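Local coordinates for protein nigritoxine (Vibrio nigripulchritudo, PDB 5M41) that is a bacterial toxin active against crustaceans and insects, built on a new fold and carrying a bound magnesium ion, at residues A[230-234]-A[235-239]; A[407-410]-A[411-415]. One frame throughout, in Å; residues are numbered along the deposited sequence.

Contact 1 of 2, residues A[230-234]-A[235-239]; sequences LEFTF and EGFTS
The rings of Phe-234 and Phe-237 lie one over the other as an offset stack, their planes 16° apart and their centroids separated by 4.4 Å. The overlap is lopsided: Phe-234 CE1 sits over one face of the Phe-237 ring, toward its rim, and comes within 3.4 Å of Phe-237 CG. In return the methylene of Phe-237 covers a face of the Phe-234 ring, a CH-pi contact with Phe-237 CB 3.9 Å from the Phe-234 centroid. Phe-234 CG stands anti to the backbone N (chi1 -169°), which sets the ring on the carbonyl side of its residue, the side from which Phe-237 folds back. Phe-232 joins from a different direction. Its side chain runs roughly at right angles to that of Phe-237, and its CZ meets Phe-237 CE2 at 3.9 Å.

The backbone that folds the two stacked rings together is a type II beta turn from Phe-234 to Phe-237. Its closing bond, from Phe-237 N to Phe-234 O, is weak at 3.4 Å. Gly-236, at the third position of the turn, takes a positive phi of 95°, a region that glycine enters readily. Just beyond the turn, Ser-239 OG caps Asp-242 N at the start of helix 240-245, and Thr-238 OG1 is hydrogen-bonded to Glu-243 OE2. Ala-211 of helix 206-215 touches all three phenylalanines, while Phe-232 also meets Tyr-257. The contact is mostly aromatic and apolar; with the closing bond weak, stacking and the glycine's conformation probably both contribute to holding the turn.

Contact 2 of 2, residues A[407-410]-A[411-415]; sequences SKIG and NAIKK
Asn-411 folds its side chain back over the carbonyl of Ser-407, one helical turn earlier, so that Asn-411 CG lies 3.1 Å from Ser-407 O. The amide does not bond to that oxygen; the backbone does, with Asn-411 N at 2.9 Å from Ser-407 O and an N-H...O angle of 165°. CG lies beside the backbone N (chi1 -66°), turning the amide back along the helix; its rotation then leaves ND2 3.8 Å from Ser-407 OG.

The next bonds continue the i to i+4 ladder of an alpha-helix: Ala-412 N to Lys-408 O, Ile-413 N to Ile-409 O at 3.0 Å, and Lys-414 N to Gly-410 O. Over the last of these carbonyls runs the aliphatic chain of Lys-414. Its CG is 3.4 Å from Gly-410 O, and a bend at chi3 (-71°) returns CE to 3.7 Å from Gly-410 O. A turn apart on another side of the helix, Ile-409 CG2 and Ile-413 CD1 touch at 4.1 Å, their side chains crossing at a slant.

Farther out, Lys-408 NZ forms a salt bridge with Asp-617. Ile-409 and Ala-412 pack against Val-395 of helix 386-396, and both isoleucines rest on Val-367 and Ile-362 of strands 366-370 and 359-363. Helix 406-415 thus lies against both a neighbouring helix and a pair of adjacent antiparallel strands.

How the contacts relate
Contact 1 lies at the surface, its centre about 27 Å from the centre of the chain, whereas contact 2 is partly buried, its centre about 12 Å from that point. They share no element and do not touch: their nearest atoms are about 15 Å apart, and 230-239 ends well before 407-415 begins. Contact 1 belongs to a loop between strand 229-230 and helix 240-245, where three aromatic rings make the main side-chain contacts and the one backbone bond between the segments is weak. Contact 2 reverses the balance, with four regular helical bonds carrying the backbone, while its isoleucines touch each other lightly and pack on neighbouring strands and, for Ile-409, on helix 386-396.

Contact 1 of 2, residues A[230-234]-A[235-239]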
loop_
_atom_site.group_PDB
_atom_site.type_symbol
_atom_site.label_atom_id
_atom_site.label_comp_id
_atom_site.label_asym_id
_atom_site.label_seq_id
_atom_site.Cartn_x
_atom_site.Cartn_y
_atom_site.Cartn_z
ATOM N N LEU A 230 6.248 -2.855 -28.682
ATOM C CA LEU A 230 6.740 -2.955 -27.334
ATOM C C LEU A 230 8.060 -2.213 -27.185
ATOM O O LEU A 230 9.103 -2.715 -27.589
ATOM C CB LEU A 230 6.890 -4.449 -26.951
ATOM C CG LEU A 230 5.610 -5.297 -26.918
ATOM C CD1 LEU A 230 5.963 -6.783 -26.759
ATOM C CD2 LEU A 230 4.665 -4.853 -25.804
ATOM N N GLU A 231 8.000 -1.024 -26.600
ATOM C CA GLU A 231 9.186 -0.209 -26.368
ATOM C C GLU A 231 10.093 -0.875 -25.340
ATOM O O GLU A 231 9.614 -1.419 -24.370
ATOM C CB GLU A 231 8.769 1.163 -25.835
ATOM C CG GLU A 231 9.854 2.235 -25.934
ATOM C CD GLU A 231 9.470 3.534 -25.218
ATOM O OE1 GLU A 231 10.220 4.531 -25.319
ATOM O OE2 GLU A 231 8.420 3.559 -24.545
ATOM N N PHE A 232 11.396 -0.818 -25.562
ATOM C CA PHE A 232 12.345 -1.370 -24.616
ATOM C C PHE A 232 13.716 -0.725 -24.793
ATOM O O PHE A 232 14.196 -0.581 -25.917
ATOM C CB PHE A 232 12.476 -2.885 -24.831
ATOM C CG PHE A 232 13.414 -3.555 -23.860
ATOM C CD1 PHE A 232 13.036 -3.755 -22.536
ATOM C CD2 PHE A 232 14.673 -3.964 -24.267
ATOM C CE1 PHE A 232 13.900 -4.360 -21.631
ATOM C CE2 PHE A 232 15.549 -4.566 -23.371
ATOM C CZ PHE A 232 15.157 -4.759 -22.049
ATOM N N THR A 233 14.345 -0.359 -23.676
ATOM C CA THR A 233 15.717 0.133 -23.683
ATOM C C THR A 233 16.568 -0.716 -22.746
ATOM O O THR A 233 16.049 -1.358 -21.829
ATOM C CB THR A 233 15.808 1.598 -23.226
ATOM O OG1 THR A 233 15.293 1.690 -21.893
ATOM C CG2 THR A 233 14.971 2.501 -24.129
ATOM N N PHE A 234 17.872 -0.707 -23.001
ATOM C CA PHE A 234 18.864 -1.409 -22.193
ATOM C C PHE A 234 19.385 -0.573 -21.011
ATOM O O PHE A 234 20.059 -1.090 -20.121
ATOM C CB PHE A 234 20.041 -1.867 -23.083
ATOM C CG PHE A 234 20.983 -2.829 -22.394
ATOM C CD1 PHE A 234 20.558 -4.120 -22.045
ATOM C CD2 PHE A 234 22.298 -2.445 -22.077
ATOM C CE1 PHE A 234 21.414 -4.997 -21.386
ATOM C CE2 PHE A 234 23.162 -3.320 -21.412
ATOM C CZ PHE A 234 22.714 -4.609 -21.073
ATOM N N GLU A 235 19.075 0.715 -20.989
ATOM C CA GLU A 235 19.585 1.597 -19.942
ATOM C C GLU A 235 19.203 1.124 -18.538
ATOM O O GLU A 235 18.066 0.707 -18.294
ATOM C CB GLU A 235 19.119 3.036 -20.177
ATOM C CG GLU A 235 19.764 3.652 -21.414
ATOM C CD GLU A 235 19.106 4.944 -21.868
ATOM O OE1 GLU A 235 18.149 5.408 -21.205
ATOM O OE2 GLU A 235 19.554 5.490 -22.904
ATOM N N GLY A 236 20.178 1.178 -17.633
ATOM C CA GLY A 236 19.980 0.836 -16.231
ATOM C C GLY A 236 20.323 -0.599 -15.865
ATOM O O GLY A 236 20.194 -0.983 -14.701
ATOM N N PHE A 237 20.726 -1.404 -16.851
ATOM C CA PHE A 237 21.136 -2.794 -16.598
ATOM C C PHE A 237 22.433 -2.838 -15.794
ATOM O O PHE A 237 23.365 -2.103 -16.086
ATOM C CB PHE A 237 21.314 -3.548 -17.919
ATOM C CG PHE A 237 20.129 -4.377 -18.322
ATOM C CD1 PHE A 237 20.164 -5.771 -18.187
ATOM C CD2 PHE A 237 18.987 -3.786 -18.874
ATOM C CE1 PHE A 237 19.081 -6.548 -18.568
ATOM C CE2 PHE A 237 17.896 -4.564 -19.256
ATOM C CZ PHE A 237 17.942 -5.944 -19.096
ATOM N N THR A 238 22.483 -3.686 -14.767
ATOM C CA THR A 238 23.717 -3.897 -14.011
ATOM C C THR A 238 24.508 -5.063 -14.637
ATOM O O THR A 238 24.157 -5.523 -15.727
ATOM C CB THR A 238 23.412 -4.127 -12.517
ATOM O OG1 THR A 238 22.360 -5.087 -12.396
ATOM C CG2 THR A 238 22.958 -2.822 -11.856
ATOM N N SER A 239 25.566 -5.532 -13.974
ATOM C CA SER A 239 26.333 -6.690 -14.441
ATOM C C SER A 239 25.435 -7.944 -14.656
ATOM O O SER A 239 24.386 -8.057 -14.041
ATOM C CB SER A 239 27.475 -7.003 -13.470
ATOM O OG SER A 239 27.045 -7.829 -12.395
#

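Contact 2 of 2, residues A[407-410]-A[411-415]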
loop_
_atom_site.group_PDB
_atom_site.type_symbol
_atom_site.label_atom_id
_atom_site.label_comp_id
_atom_site.label_asym_id
_atom_site.label_seq_id
_atom_site.Cartn_x
_atom_site.Cartn_y
_atom_site.Cartn_z
ATOM N N SER A 407 -5.275 7.026 -6.018
ATOM C CA SER A 407 -4.957 8.106 -6.923
ATOM C C SER A 407 -3.974 9.124 -6.317
ATOM O O SER A 407 -2.958 9.432 -6.931
ATOM C CB SER A 407 -6.256 8.763 -7.395
ATOM O OG SER A 407 -6.003 10.062 -7.876
ATOM N N LYS A 408 -4.258 9.622 -5.111
ATOM C CA LYS A 408 -3.311 10.500 -4.397
ATOM C C LYS A 408 -1.948 9.845 -4.170
ATOM O O LYS A 408 -0.910 10.476 -4.359
ATOM C CB LYS A 408 -3.874 10.947 -3.045
ATOM C CG LYS A 408 -4.679 12.246 -3.078
ATOM C CD LYS A 408 -5.201 12.556 -1.679
ATOM C CE LYS A 408 -5.901 13.902 -1.599
ATOM N NZ LYS A 408 -7.211 13.886 -2.292
ATOM N N ILE A 409 -1.938 8.576 -3.768
ATOM C CA ILE A 409 -0.660 7.899 -3.569
ATOM C C ILE A 409 0.093 7.793 -4.897
ATOM O O ILE A 409 1.273 8.162 -4.978
ATOM C CB ILE A 409 -0.822 6.518 -2.896
ATOM C CG1 ILE A 409 -1.329 6.705 -1.453
ATOM C CG2 ILE A 409 0.490 5.782 -2.920
ATOM C CD1 ILE A 409 -1.986 5.482 -0.844
ATOM N N GLY A 410 -0.591 7.323 -5.940
ATOM C CA GLY A 410 0.041 7.198 -7.257
ATOM C C GLY A 410 0.644 8.511 -7.750
ATOM O O GLY A 410 1.777 8.541 -8.247
ATOM N N ASN A 411 -0.120 9.594 -7.611
ATOM C CA ASN A 411 0.323 10.943 -7.997
ATOM C C ASN A 411 1.520 11.437 -7.195
ATOM O O ASN A 411 2.412 12.087 -7.743
ATOM C CB ASN A 411 -0.821 11.946 -7.863
ATOM C CG ASN A 411 -1.952 11.676 -8.834
ATOM O OD1 ASN A 411 -1.836 10.840 -9.734
ATOM N ND2 ASN A 411 -3.053 12.395 -8.662
ATOM N N ALA A 412 1.553 11.126 -5.901
ATOM C CA ALA A 412 2.666 11.564 -5.069
ATOM C C ALA A 412 3.952 10.814 -5.437
ATOM O O ALA A 412 5.053 11.371 -5.361
ATOM C CB ALA A 412 2.323 11.404 -3.598
ATOM N N ILE A 413 3.807 9.566 -5.872
ATOM C CA ILE A 413 4.940 8.771 -6.344
ATOM C C ILE A 413 5.517 9.359 -7.644
ATOM O O ILE A 413 6.730 9.531 -7.771
ATOM C CB ILE A 413 4.532 7.300 -6.549
ATOM C CG1 ILE A 413 4.465 6.594 -5.198
ATOM C CG2 ILE A 413 5.499 6.587 -7.495
ATOM C CD1 ILE A 413 3.823 5.224 -5.276
ATOM N N LYS A 414 4.629 9.678 -8.585
ATOM C CA LYS A 414 5.006 10.222 -9.891
ATOM C C LYS A 414 5.456 11.676 -9.834
ATOM O O LYS A 414 5.965 12.199 -10.823
ATOM C CB LYS A 414 3.839 10.107 -10.872
ATOM C CG LYS A 414 3.486 8.677 -11.234
ATOM C CD LYS A 414 2.447 8.630 -12.338
ATOM C CE LYS A 414 1.075 9.066 -11.868
ATOM N NZ LYS A 414 0.096 8.886 -12.974
ATOM N N LYS A 415 5.256 12.332 -8.691
ATOM C CA LYS A 415 5.662 13.727 -8.522
ATOM C C LYS A 415 7.185 13.865 -8.542
ATOM O O LYS A 415 7.712 14.804 -9.141
ATOM C CB LYS A 415 5.092 14.322 -7.230
ATOM C CG LYS A 415 5.392 15.804 -7.061
ATOM C CD LYS A 415 5.613 16.182 -5.607
ATOM C CE LYS A 415 6.499 17.416 -5.511
ATOM N NZ LYS A 415 6.219 18.192 -4.272
#